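Local structure of protein kinase domain-containing protein (Chaetomium thermophilum, 6Z3U) at residues Ala199-Gly202 against Met203-Ala207; Gly298-Glu301 against Met302-Ile305; Glu379-Trp382 against Trp383-Asp386. The protein probably phosphorylates serine and threonine residues using ATP, including those of the RNA polymerase II C-terminal repeats, as the cyclin-dependent kinase of a CDK-activating complex. All coordinates share one frame; numbering follows the deposited sequence.

Contact 1. Residues Ala199-Gly202 against Met203-Ala207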
ATOM      1  N   ALA B 199      -1.431 -16.802 -24.390  1.00 20.27           N
ATOM      2  CA  ALA B 199      -0.644 -15.577 -24.306  1.00 21.12           C
ATOM      3  C   ALA B 199      -1.247 -14.603 -23.301  1.00 24.77           C
ATOM      4  O   ALA B 199      -0.525 -14.010 -22.491  1.00 31.21           O
ATOM      5  CB  ALA B 199      -0.536 -14.926 -25.683  1.00 29.12           C
ATOM      6  N   TRP B 200      -2.569 -14.425 -23.340  1.00 27.49           N
ATOM      7  CA  TRP B 200      -3.228 -13.538 -22.386  1.00 21.06           C
ATOM      8  C   TRP B 200      -3.086 -14.063 -20.964  1.00 19.52           C
ATOM      9  O   TRP B 200      -2.693 -13.328 -20.051  1.00 20.87           O
ATOM     10  CB  TRP B 200      -4.703 -13.382 -22.755  1.00 21.14           C
ATOM     11  CG  TRP B 200      -4.944 -12.531 -23.966  1.00 22.43           C
ATOM     12  CD1 TRP B 200      -4.213 -11.450 -24.369  1.00 22.67           C
ATOM     13  CD2 TRP B 200      -5.982 -12.698 -24.939  1.00 23.06           C
ATOM     14  NE1 TRP B 200      -4.738 -10.928 -25.526  1.00 30.50           N
ATOM     15  CE2 TRP B 200      -5.823 -11.678 -25.898  1.00 25.17           C
ATOM     16  CE3 TRP B 200      -7.031 -13.610 -25.090  1.00 22.17           C
ATOM     17  CZ2 TRP B 200      -6.677 -11.542 -26.991  1.00 24.63           C
ATOM     18  CZ3 TRP B 200      -7.874 -13.474 -26.179  1.00 26.17           C
ATOM     19  CH2 TRP B 200      -7.693 -12.448 -27.114  1.00 23.47           C
ATOM     20  N   MET B 201      -3.397 -15.344 -20.759  1.00 19.11           N
ATOM     21  CA  MET B 201      -3.313 -15.920 -19.422  1.00 18.76           C
ATOM     22  C   MET B 201      -1.902 -15.807 -18.857  1.00 19.02           C
ATOM     23  O   MET B 201      -1.726 -15.612 -17.650  1.00 18.94           O
ATOM     24  CB  MET B 201      -3.760 -17.380 -19.463  1.00 28.81           C
ATOM     25  CG  MET B 201      -5.257 -17.566 -19.635  1.00 23.09           C
ATOM     26  SD  MET B 201      -6.205 -16.897 -18.260  1.00 18.16           S
ATOM     27  CE  MET B 201      -5.562 -17.872 -16.905  1.00 18.07           C
ATOM     28  N   GLY B 202      -0.883 -15.932 -19.711  1.00 22.87           N
ATOM     29  CA  GLY B 202       0.481 -15.729 -19.250  1.00 19.83           C
ATOM     30  C   GLY B 202       0.701 -14.335 -18.696  1.00 21.57           C
ATOM     31  O   GLY B 202       1.383 -14.156 -17.684  1.00 25.14           O
ATOM     32  N   MET B 203       0.135 -13.327 -19.361  1.00 26.86           N
ATOM     33  CA  MET B 203       0.237 -11.958 -18.870  1.00 25.60           C
ATOM     34  C   MET B 203      -0.497 -11.795 -17.545  1.00 23.05           C
ATOM     35  O   MET B 203       0.063 -11.276 -16.572  1.00 24.17           O
ATOM     36  CB  MET B 203      -0.321 -11.001 -19.923  1.00 24.57           C
ATOM     37  CG  MET B 203       0.499 -10.977 -21.198  1.00 21.48           C
ATOM     38  SD  MET B 203      -0.357 -10.187 -22.566  1.00 29.47           S
ATOM     39  CE  MET B 203       0.883 -10.298 -23.851  1.00 27.86           C
ATOM     40  N   LEU B 204      -1.756 -12.233 -17.492  1.00 24.94           N
ATOM     41  CA  LEU B 204      -2.535 -12.129 -16.259  1.00 19.37           C
ATOM     42  C   LEU B 204      -1.843 -12.849 -15.107  1.00 19.23           C
ATOM     43  O   LEU B 204      -1.744 -12.314 -13.997  1.00 19.32           O
ATOM     44  CB  LEU B 204      -3.939 -12.692 -16.484  1.00 19.04           C
ATOM     45  CG  LEU B 204      -4.813 -12.866 -15.241  1.00 18.84           C
ATOM     46  CD1 LEU B 204      -4.911 -11.565 -14.476  1.00 30.97           C
ATOM     47  CD2 LEU B 204      -6.198 -13.364 -15.624  1.00 18.67           C
ATOM     48  N   THR B 205      -1.356 -14.068 -15.351  1.00 19.10           N
ATOM     49  CA  THR B 205      -0.731 -14.831 -14.276  1.00 19.09           C
ATOM     50  C   THR B 205       0.514 -14.123 -13.754  1.00 27.86           C
ATOM     51  O   THR B 205       0.759 -14.099 -12.542  1.00 28.72           O
ATOM     52  CB  THR B 205      -0.388 -16.239 -14.762  1.00 25.00           C
ATOM     53  OG1 THR B 205      -1.571 -16.876 -15.259  1.00 27.65           O
ATOM     54  CG2 THR B 205       0.185 -17.080 -13.632  1.00 32.14           C
ATOM     55  N   ARG B 206       1.301 -13.520 -14.647  1.00 27.95           N
ATOM     56  CA  ARG B 206       2.461 -12.764 -14.189  1.00 30.42           C
ATOM     57  C   ARG B 206       2.035 -11.552 -13.370  1.00 30.67           C
ATOM     58  O   ARG B 206       2.676 -11.215 -12.367  1.00 32.40           O
ATOM     59  CB  ARG B 206       3.320 -12.327 -15.375  1.00 30.24           C
ATOM     60  CG  ARG B 206       4.081 -13.454 -16.057  1.00 36.23           C
ATOM     61  CD  ARG B 206       5.083 -12.898 -17.063  1.00 47.79           C
ATOM     62  NE  ARG B 206       5.861 -13.947 -17.716  1.00 48.47           N
ATOM     63  CZ  ARG B 206       5.555 -14.500 -18.887  1.00 61.95           C
ATOM     64  NH1 ARG B 206       4.479 -14.108 -19.561  1.00 55.23           N
ATOM     65  NH2 ARG B 206       6.334 -15.451 -19.387  1.00 64.78           N
ATOM     66  N   ALA B 207       0.938 -10.898 -13.761  1.00 30.72           N
ATOM     67  CA  ALA B 207       0.465  -9.739 -13.011  1.00 20.38           C
ATOM     68  C   ALA B 207       0.064 -10.135 -11.597  1.00 20.17           C
ATOM     69  O   ALA B 207       0.499  -9.516 -10.620  1.00 34.17           O
ATOM     70  CB  ALA B 207      -0.705  -9.083 -13.742  1.00 23.91           C
TER
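Arg206 folds back along the helix over the carbonyl oxygen of Gly202, one turn earlier. Its CB lies 3.5 Å from Gly202 O, CG comes alongside the same oxygen, and CD is already drawing away from it. The chain is extended as far as NE, yet NH1 at its end still sits 3.6 Å from Gly202 O, obliquely to the guanidinium plane. The turn at CB (chi1 -71°), which sets CG opposite the carbonyl carbon, starts the side chain back along this path. The backbone N of Arg206 already donates to Gly202 O at 3.1 Å, while NE makes a weak hydrogen bond to Pro5 O of the neighbouring RING-type subunit.

One step earlier, Thr205 doubles the helical bond: its N reaches Met201 O at 2.8 Å and its OG1 donates to that oxygen at 2.7 Å, the two approaching from opposite faces of the carbonyl plane. A buried hydroxyl is thereby satisfied within its own helix, an arrangement common for threonine in helices. The stretch belongs to helix 194-213, the alphaE helix of the kinase C-lobe, which leads toward the predicted catalytic Asp220.

On another face, Met201 SD meets Leu204 CD2 at 4.4 Å, and Met201 also packs on Val282 and Phe286 of helix 276-291. Met203 extends beyond its CG past Ala199 O, bringing SD to the edge of the Trp200 indole, 4.4 Å from Trp200 CD1. The same indole also meets Tyr192 edge-to-face.

Contact 2. Residues Gly298-Glu301 against Met302-Ile305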
ATOM      1  N   GLY B 298     -23.902 -15.812 -11.507  1.00 38.06           N
ATOM      2  CA  GLY B 298     -24.991 -15.761 -10.552  1.00 32.00           C
ATOM      3  C   GLY B 298     -25.449 -14.333 -10.313  1.00 35.61           C
ATOM      4  O   GLY B 298     -24.652 -13.394 -10.303  1.00 36.51           O
ATOM      5  N   ASN B 299     -26.756 -14.173 -10.127  1.00 40.29           N
ATOM      6  CA  ASN B 299     -27.338 -12.868  -9.852  1.00 43.11           C
ATOM      7  C   ASN B 299     -27.431 -12.559  -8.363  1.00 39.81           C
ATOM      8  O   ASN B 299     -27.653 -11.400  -8.001  1.00 47.19           O
ATOM      9  CB  ASN B 299     -28.732 -12.777 -10.479  1.00 46.64           C
ATOM     10  CG  ASN B 299     -28.717 -13.043 -11.971  1.00 47.30           C
ATOM     11  OD1 ASN B 299     -29.452 -13.895 -12.469  1.00 57.49           O
ATOM     12  ND2 ASN B 299     -27.868 -12.317 -12.692  1.00 43.17           N
ATOM     13  N   THR B 300     -27.280 -13.562  -7.500  1.00 49.23           N
ATOM     14  CA  THR B 300     -27.270 -13.367  -6.058  1.00 36.89           C
ATOM     15  C   THR B 300     -26.231 -14.297  -5.447  1.00 34.42           C
ATOM     16  O   THR B 300     -25.761 -15.243  -6.084  1.00 42.11           O
ATOM     17  CB  THR B 300     -28.646 -13.639  -5.441  1.00 44.15           C
ATOM     18  OG1 THR B 300     -28.896 -15.050  -5.434  1.00 48.73           O
ATOM     19  CG2 THR B 300     -29.736 -12.938  -6.236  1.00 48.30           C
ATOM     20  N   GLU B 301     -25.881 -14.031  -4.186  1.00 40.75           N
ATOM     21  CA  GLU B 301     -24.885 -14.866  -3.523  1.00 39.88           C
ATOM     22  C   GLU B 301     -25.370 -16.304  -3.385  1.00 36.48           C
ATOM     23  O   GLU B 301     -24.565 -17.239  -3.455  1.00 33.21           O
ATOM     24  CB  GLU B 301     -24.523 -14.284  -2.157  1.00 45.87           C
ATOM     25  CG  GLU B 301     -23.536 -13.118  -2.220  1.00 43.78           C
ATOM     26  CD  GLU B 301     -24.117 -11.882  -2.879  1.00 45.47           C
ATOM     27  OE1 GLU B 301     -25.315 -11.599  -2.663  1.00 58.66           O
ATOM     28  OE2 GLU B 301     -23.374 -11.196  -3.613  1.00 37.84           O
ATOM     29  N   MET B 302     -26.677 -16.504  -3.201  1.00 40.35           N
ATOM     30  CA  MET B 302     -27.204 -17.865  -3.167  1.00 42.57           C
ATOM     31  C   MET B 302     -27.128 -18.508  -4.546  1.00 41.78           C
ATOM     32  O   MET B 302     -26.868 -19.711  -4.664  1.00 43.53           O
ATOM     33  CB  MET B 302     -28.641 -17.868  -2.645  1.00 43.63           C
ATOM     34  CG  MET B 302     -28.766 -17.427  -1.194  1.00 49.96           C
ATOM     35  SD  MET B 302     -30.358 -17.838  -0.451  1.00 44.99           S
ATOM     36  CE  MET B 302     -31.488 -17.099  -1.629  1.00 66.07           C
ATOM     37  N   GLU B 303     -27.364 -17.725  -5.603  1.00 35.75           N
ATOM     38  CA  GLU B 303     -27.189 -18.253  -6.951  1.00 35.54           C
ATOM     39  C   GLU B 303     -25.724 -18.571  -7.221  1.00 32.36           C
ATOM     40  O   GLU B 303     -25.407 -19.610  -7.810  1.00 36.20           O
ATOM     41  CB  GLU B 303     -27.716 -17.259  -7.988  1.00 45.99           C
ATOM     42  CG  GLU B 303     -29.232 -17.112  -8.010  1.00 53.94           C
ATOM     43  CD  GLU B 303     -29.727 -16.294  -9.192  1.00 55.06           C
ATOM     44  OE1 GLU B 303     -29.199 -16.476 -10.311  1.00 53.48           O
ATOM     45  OE2 GLU B 303     -30.644 -15.467  -9.002  1.00 57.95           O
ATOM     46  N   GLN B 304     -24.815 -17.694  -6.790  1.00 32.46           N
ATOM     47  CA  GLN B 304     -23.395 -17.967  -6.982  1.00 29.40           C
ATOM     48  C   GLN B 304     -22.977 -19.219  -6.222  1.00 38.81           C
ATOM     49  O   GLN B 304     -22.233 -20.055  -6.750  1.00 35.29           O
ATOM     50  CB  GLN B 304     -22.562 -16.768  -6.535  1.00 29.82           C
ATOM     51  CG  GLN B 304     -21.133 -16.794  -7.045  1.00 29.05           C
ATOM     52  CD  GLN B 304     -21.049 -16.686  -8.553  1.00 29.10           C
ATOM     53  OE1 GLN B 304     -21.981 -16.217  -9.208  1.00 30.21           O
ATOM     54  NE2 GLN B 304     -19.929 -17.128  -9.114  1.00 30.49           N
ATOM     55  N   ILE B 305     -23.467 -19.379  -4.992  1.00 35.69           N
ATOM     56  CA  ILE B 305     -23.162 -20.582  -4.223  1.00 34.16           C
ATOM     57  C   ILE B 305     -23.731 -21.809  -4.925  1.00 36.60           C
ATOM     58  O   ILE B 305     -23.048 -22.827  -5.088  1.00 39.21           O
ATOM     59  CB  ILE B 305     -23.702 -20.454  -2.787  1.00 40.64           C
ATOM     60  CG1 ILE B 305     -22.911 -19.395  -2.015  1.00 32.06           C
ATOM     61  CG2 ILE B 305     -23.645 -21.804  -2.080  1.00 41.56           C
ATOM     62  CD1 ILE B 305     -23.508 -19.041  -0.677  1.00 35.22           C
TER
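Gln304 N donates to Thr300 O at 2.7 Å in a nearly straight bond that closes the first turn of helix 301-311. Ile305 N follows with a bond to Glu301 O. The hydroxyl of Thr300 adds a capping bond: its OG1 accepts from Glu303 N at 3.1 Å, with an N-H...O angle of 161°. A chi1 of 73° places OG1 between the backbone N and the carbonyl carbon of Thr300, where it overhangs the start of the helix.

Glu303 answers by reaching back. Its extended chain passes beside the Thr300 hydroxyl, and the carboxylate lies close to the loop, OE1 accepting a weak hydrogen bond from Asn299 N at 3.4 Å. The other oxygen, OE2, rests 3.6 Å from Asn299 CB. A carboxylate here, near the N-terminal end of the helix dipole, is probably stabilised in its charged form.

Gln304 binds the loop further back. CG stands anti to the backbone N (chi1 -164°) and the chain then bends at chi2, turning the amide toward Gly298. Gly298 N bonds to Gln304 OE1 at 3.0 Å, in the plane of the amide carbonyl, whereas NE2 donates to Leu296 O; with both ends engaged, the amide has little freedom to flip. Glu301 points its acid elsewhere, forming a salt bridge through OE2 with Arg259 NE, and Gly298 O accepts from NH2 of the same arginine.

Thr300 is thus a threonine N-cap, at the head of the alphaG helix of the kinase C-lobe, and Arg259 joins that helix start to the Thr-Arg-Trp-Tyr-Arg sequence near the end of the activation segment.

Contact 3. Residues Glu379-Trp382 against Trp383-Asp386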
ATOM      1  N   GLU B 379       4.948 -22.037 -13.265  1.00 32.33           N
ATOM      2  CA  GLU B 379       5.804 -23.174 -13.576  1.00 36.03           C
ATOM      3  C   GLU B 379       5.033 -24.367 -14.131  1.00 36.80           C
ATOM      4  O   GLU B 379       5.637 -25.418 -14.375  1.00 43.97           O
ATOM      5  CB  GLU B 379       6.586 -23.584 -12.324  1.00 40.59           C
ATOM      6  CG  GLU B 379       7.196 -22.395 -11.583  1.00 38.09           C
ATOM      7  CD  GLU B 379       8.429 -22.761 -10.775  1.00 46.22           C
ATOM      8  OE1 GLU B 379       9.141 -23.710 -11.165  1.00 57.33           O
ATOM      9  OE2 GLU B 379       8.686 -22.095  -9.750  1.00 44.36           O
ATOM     10  N   HIS B 380       3.728 -24.229 -14.350  1.00 33.32           N
ATOM     11  CA  HIS B 380       2.925 -25.322 -14.879  1.00 33.77           C
ATOM     12  C   HIS B 380       3.372 -25.688 -16.293  1.00 36.95           C
ATOM     13  O   HIS B 380       4.028 -24.910 -16.990  1.00 32.00           O
ATOM     14  CB  HIS B 380       1.446 -24.938 -14.868  1.00 29.79           C
ATOM     15  CG  HIS B 380       0.517 -26.106 -14.991  1.00 27.97           C
ATOM     16  ND1 HIS B 380      -0.362 -26.248 -16.043  1.00 30.92           N
ATOM     17  CD2 HIS B 380       0.341 -27.191 -14.204  1.00 37.18           C
ATOM     18  CE1 HIS B 380      -1.047 -27.367 -15.893  1.00 32.78           C
ATOM     19  NE2 HIS B 380      -0.639 -27.959 -14.786  1.00 33.93           N
ATOM     20  N   ARG B 381       3.012 -26.907 -16.713  1.00 38.28           N
ATOM     21  CA  ARG B 381       3.419 -27.395 -18.026  1.00 40.75           C
ATOM     22  C   ARG B 381       2.648 -26.750 -19.170  1.00 41.56           C
ATOM     23  O   ARG B 381       3.125 -26.776 -20.310  1.00 43.10           O
ATOM     24  CB  ARG B 381       3.238 -28.914 -18.121  1.00 45.71           C
ATOM     25  CG  ARG B 381       4.233 -29.741 -17.324  1.00 62.55           C
ATOM     26  CD  ARG B 381       4.510 -31.070 -18.025  1.00 40.25           C
ATOM     27  NE  ARG B 381       5.049 -32.082 -17.118  1.00 45.26           N
ATOM     28  CZ  ARG B 381       6.332 -32.182 -16.771  1.00 56.44           C
ATOM     29  NH1 ARG B 381       6.723 -33.140 -15.941  1.00 50.92           N
ATOM     30  NH2 ARG B 381       7.226 -31.328 -17.249  1.00 56.65           N
ATOM     31  N   TRP B 382       1.470 -26.180 -18.900  1.00 40.01           N
ATOM     32  CA  TRP B 382       0.640 -25.660 -19.982  1.00 29.05           C
ATOM     33  C   TRP B 382       1.396 -24.639 -20.825  1.00 30.04           C
ATOM     34  O   TRP B 382       1.201 -24.563 -22.044  1.00 30.71           O
ATOM     35  CB  TRP B 382      -0.631 -25.032 -19.416  1.00 26.68           C
ATOM     36  CG  TRP B 382      -1.599 -24.603 -20.470  1.00 27.91           C
ATOM     37  CD1 TRP B 382      -1.965 -25.306 -21.579  1.00 35.67           C
ATOM     38  CD2 TRP B 382      -2.309 -23.359 -20.528  1.00 29.20           C
ATOM     39  NE1 TRP B 382      -2.871 -24.584 -22.319  1.00 27.48           N
ATOM     40  CE2 TRP B 382      -3.097 -23.385 -21.695  1.00 24.07           C
ATOM     41  CE3 TRP B 382      -2.358 -22.231 -19.704  1.00 24.56           C
ATOM     42  CZ2 TRP B 382      -3.922 -22.326 -22.060  1.00 23.20           C
ATOM     43  CZ3 TRP B 382      -3.180 -21.180 -20.069  1.00 22.82           C
ATOM     44  CH2 TRP B 382      -3.948 -21.235 -21.238  1.00 22.59           C
ATOM     45  N   TRP B 383       2.251 -23.834 -20.191  1.00 33.87           N
ATOM     46  CA  TRP B 383       2.930 -22.772 -20.925  1.00 31.93           C
ATOM     47  C   TRP B 383       3.951 -23.340 -21.901  1.00 33.11           C
ATOM     48  O   TRP B 383       4.072 -22.854 -23.032  1.00 42.08           O
ATOM     49  CB  TRP B 383       3.608 -21.807 -19.953  1.00 38.28           C
ATOM     50  CG  TRP B 383       2.718 -21.341 -18.849  1.00 28.80           C
ATOM     51  CD1 TRP B 383       2.840 -21.634 -17.524  1.00 29.96           C
ATOM     52  CD2 TRP B 383       1.562 -20.508 -18.972  1.00 24.52           C
ATOM     53  NE1 TRP B 383       1.834 -21.031 -16.813  1.00 26.45           N
ATOM     54  CE2 TRP B 383       1.034 -20.333 -17.680  1.00 24.24           C
ATOM     55  CE3 TRP B 383       0.920 -19.891 -20.049  1.00 23.86           C
ATOM     56  CZ2 TRP B 383      -0.100 -19.570 -17.434  1.00 23.36           C
ATOM     57  CZ3 TRP B 383      -0.207 -19.134 -19.804  1.00 22.98           C
ATOM     58  CH2 TRP B 383      -0.706 -18.979 -18.506  1.00 26.78           C
ATOM     59  N   ARG B 384       4.688 -24.372 -21.490  1.00 29.47           N
ATOM     60  CA  ARG B 384       5.698 -24.988 -22.341  1.00 40.33           C
ATOM     61  C   ARG B 384       5.158 -26.132 -23.193  1.00 40.11           C
ATOM     62  O   ARG B 384       5.919 -26.717 -23.971  1.00 38.14           O
ATOM     63  CB  ARG B 384       6.879 -25.481 -21.487  1.00 41.08           C
ATOM     64  CG  ARG B 384       6.518 -26.268 -20.227  1.00 45.85           C
ATOM     65  CD  ARG B 384       7.625 -26.143 -19.181  1.00 46.87           C
ATOM     66  NE  ARG B 384       7.209 -26.606 -17.858  1.00 49.33           N
ATOM     67  CZ  ARG B 384       7.547 -27.775 -17.318  1.00 55.42           C
ATOM     68  NH1 ARG B 384       8.320 -28.631 -17.975  1.00 68.15           N
ATOM     69  NH2 ARG B 384       7.108 -28.088 -16.105  1.00 54.88           N
ATOM     70  N   THR B 385       3.874 -26.458 -23.078  1.00 40.92           N
ATOM     71  CA  THR B 385       3.235 -27.426 -23.958  1.00 30.21           C
ATOM     72  C   THR B 385       2.741 -26.724 -25.217  1.00 40.72           C
ATOM     73  O   THR B 385       2.274 -25.584 -25.163  1.00 51.85           O
ATOM     74  CB  THR B 385       2.069 -28.115 -23.250  1.00 32.11           C
ATOM     75  OG1 THR B 385       2.573 -28.996 -22.238  1.00 33.93           O
ATOM     76  CG2 THR B 385       1.235 -28.914 -24.235  1.00 31.21           C
ATOM     77  N   ASP B 386       2.852 -27.407 -26.352  1.00 41.34           N
ATOM     78  CA  ASP B 386       2.399 -26.829 -27.607  1.00 38.97           C
ATOM     79  C   ASP B 386       0.876 -26.711 -27.618  1.00 40.72           C
ATOM     80  O   ASP B 386       0.180 -27.515 -26.991  1.00 44.44           O
ATOM     81  CB  ASP B 386       2.858 -27.677 -28.787  1.00 45.77           C
ATOM     82  CG  ASP B 386       4.344 -27.550 -29.052  1.00 65.71           C
ATOM     83  OD1 ASP B 386       4.909 -26.475 -28.756  1.00 68.03           O
ATOM     84  OD2 ASP B 386       4.946 -28.525 -29.554  1.00 81.41           O
TER
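Trp383 presents one face of its indole to Trp382, whose CE3 lies 3.7 Å above the ring plane, toward the rim. The six-membered rings are 4.9 Å apart between centroids and inclined at 46°, an oblique meeting. With CG opposite the carbonyl carbon (chi1 -49°), the indole swings back so that its CD1 comes 3.5 Å from His380 O and its NE1 donates to Met377 O. A leucine here would probably leave Met377 O without its indole donor and open a gap beside Trp382, Met201 and Thr205.

Arg384 comes next, its guanidinium lying with one face over Arg381 CG and an edge toward Glu379 O. The two arginine heads, of like charge, lie close together with their planes 64° apart. Both residues touch a crystal neighbour, which may influence this pose.

Thr385 ends the weakly bonded turn. Its OG1 donates to Arg381 O at 3.0 Å from above the carbonyl plane, while its N makes only weak bonds, to Arg381 O and Trp382 O. His380, Trp382 and Trp383 form the His-X-aromatic-hydrophobic motif that marks the C-terminal boundary of protein kinase catalytic domains.

From the N terminus the chain meets contacts 1, 2 and 3 in series, with no nesting or crossing. Each joins adjoining residues, so it closes merely a turn: contact 1 inside helix 194-213, contact 2 where the loop after helix 276-291 enters helix 301-311, contact 3 in the short helix 381-384. Contacts 1 and 3 nonetheless meet in space: Trp383 CZ3 packs 3.3 Å from Gly202 N, and Trp382 CZ3 lies against Met201 CB, joining the end of the catalytic domain to helix 194-213. Contact 2 stands apart, its nearest atoms about 16 Å from contact 1 and about 20 Å from contact 3.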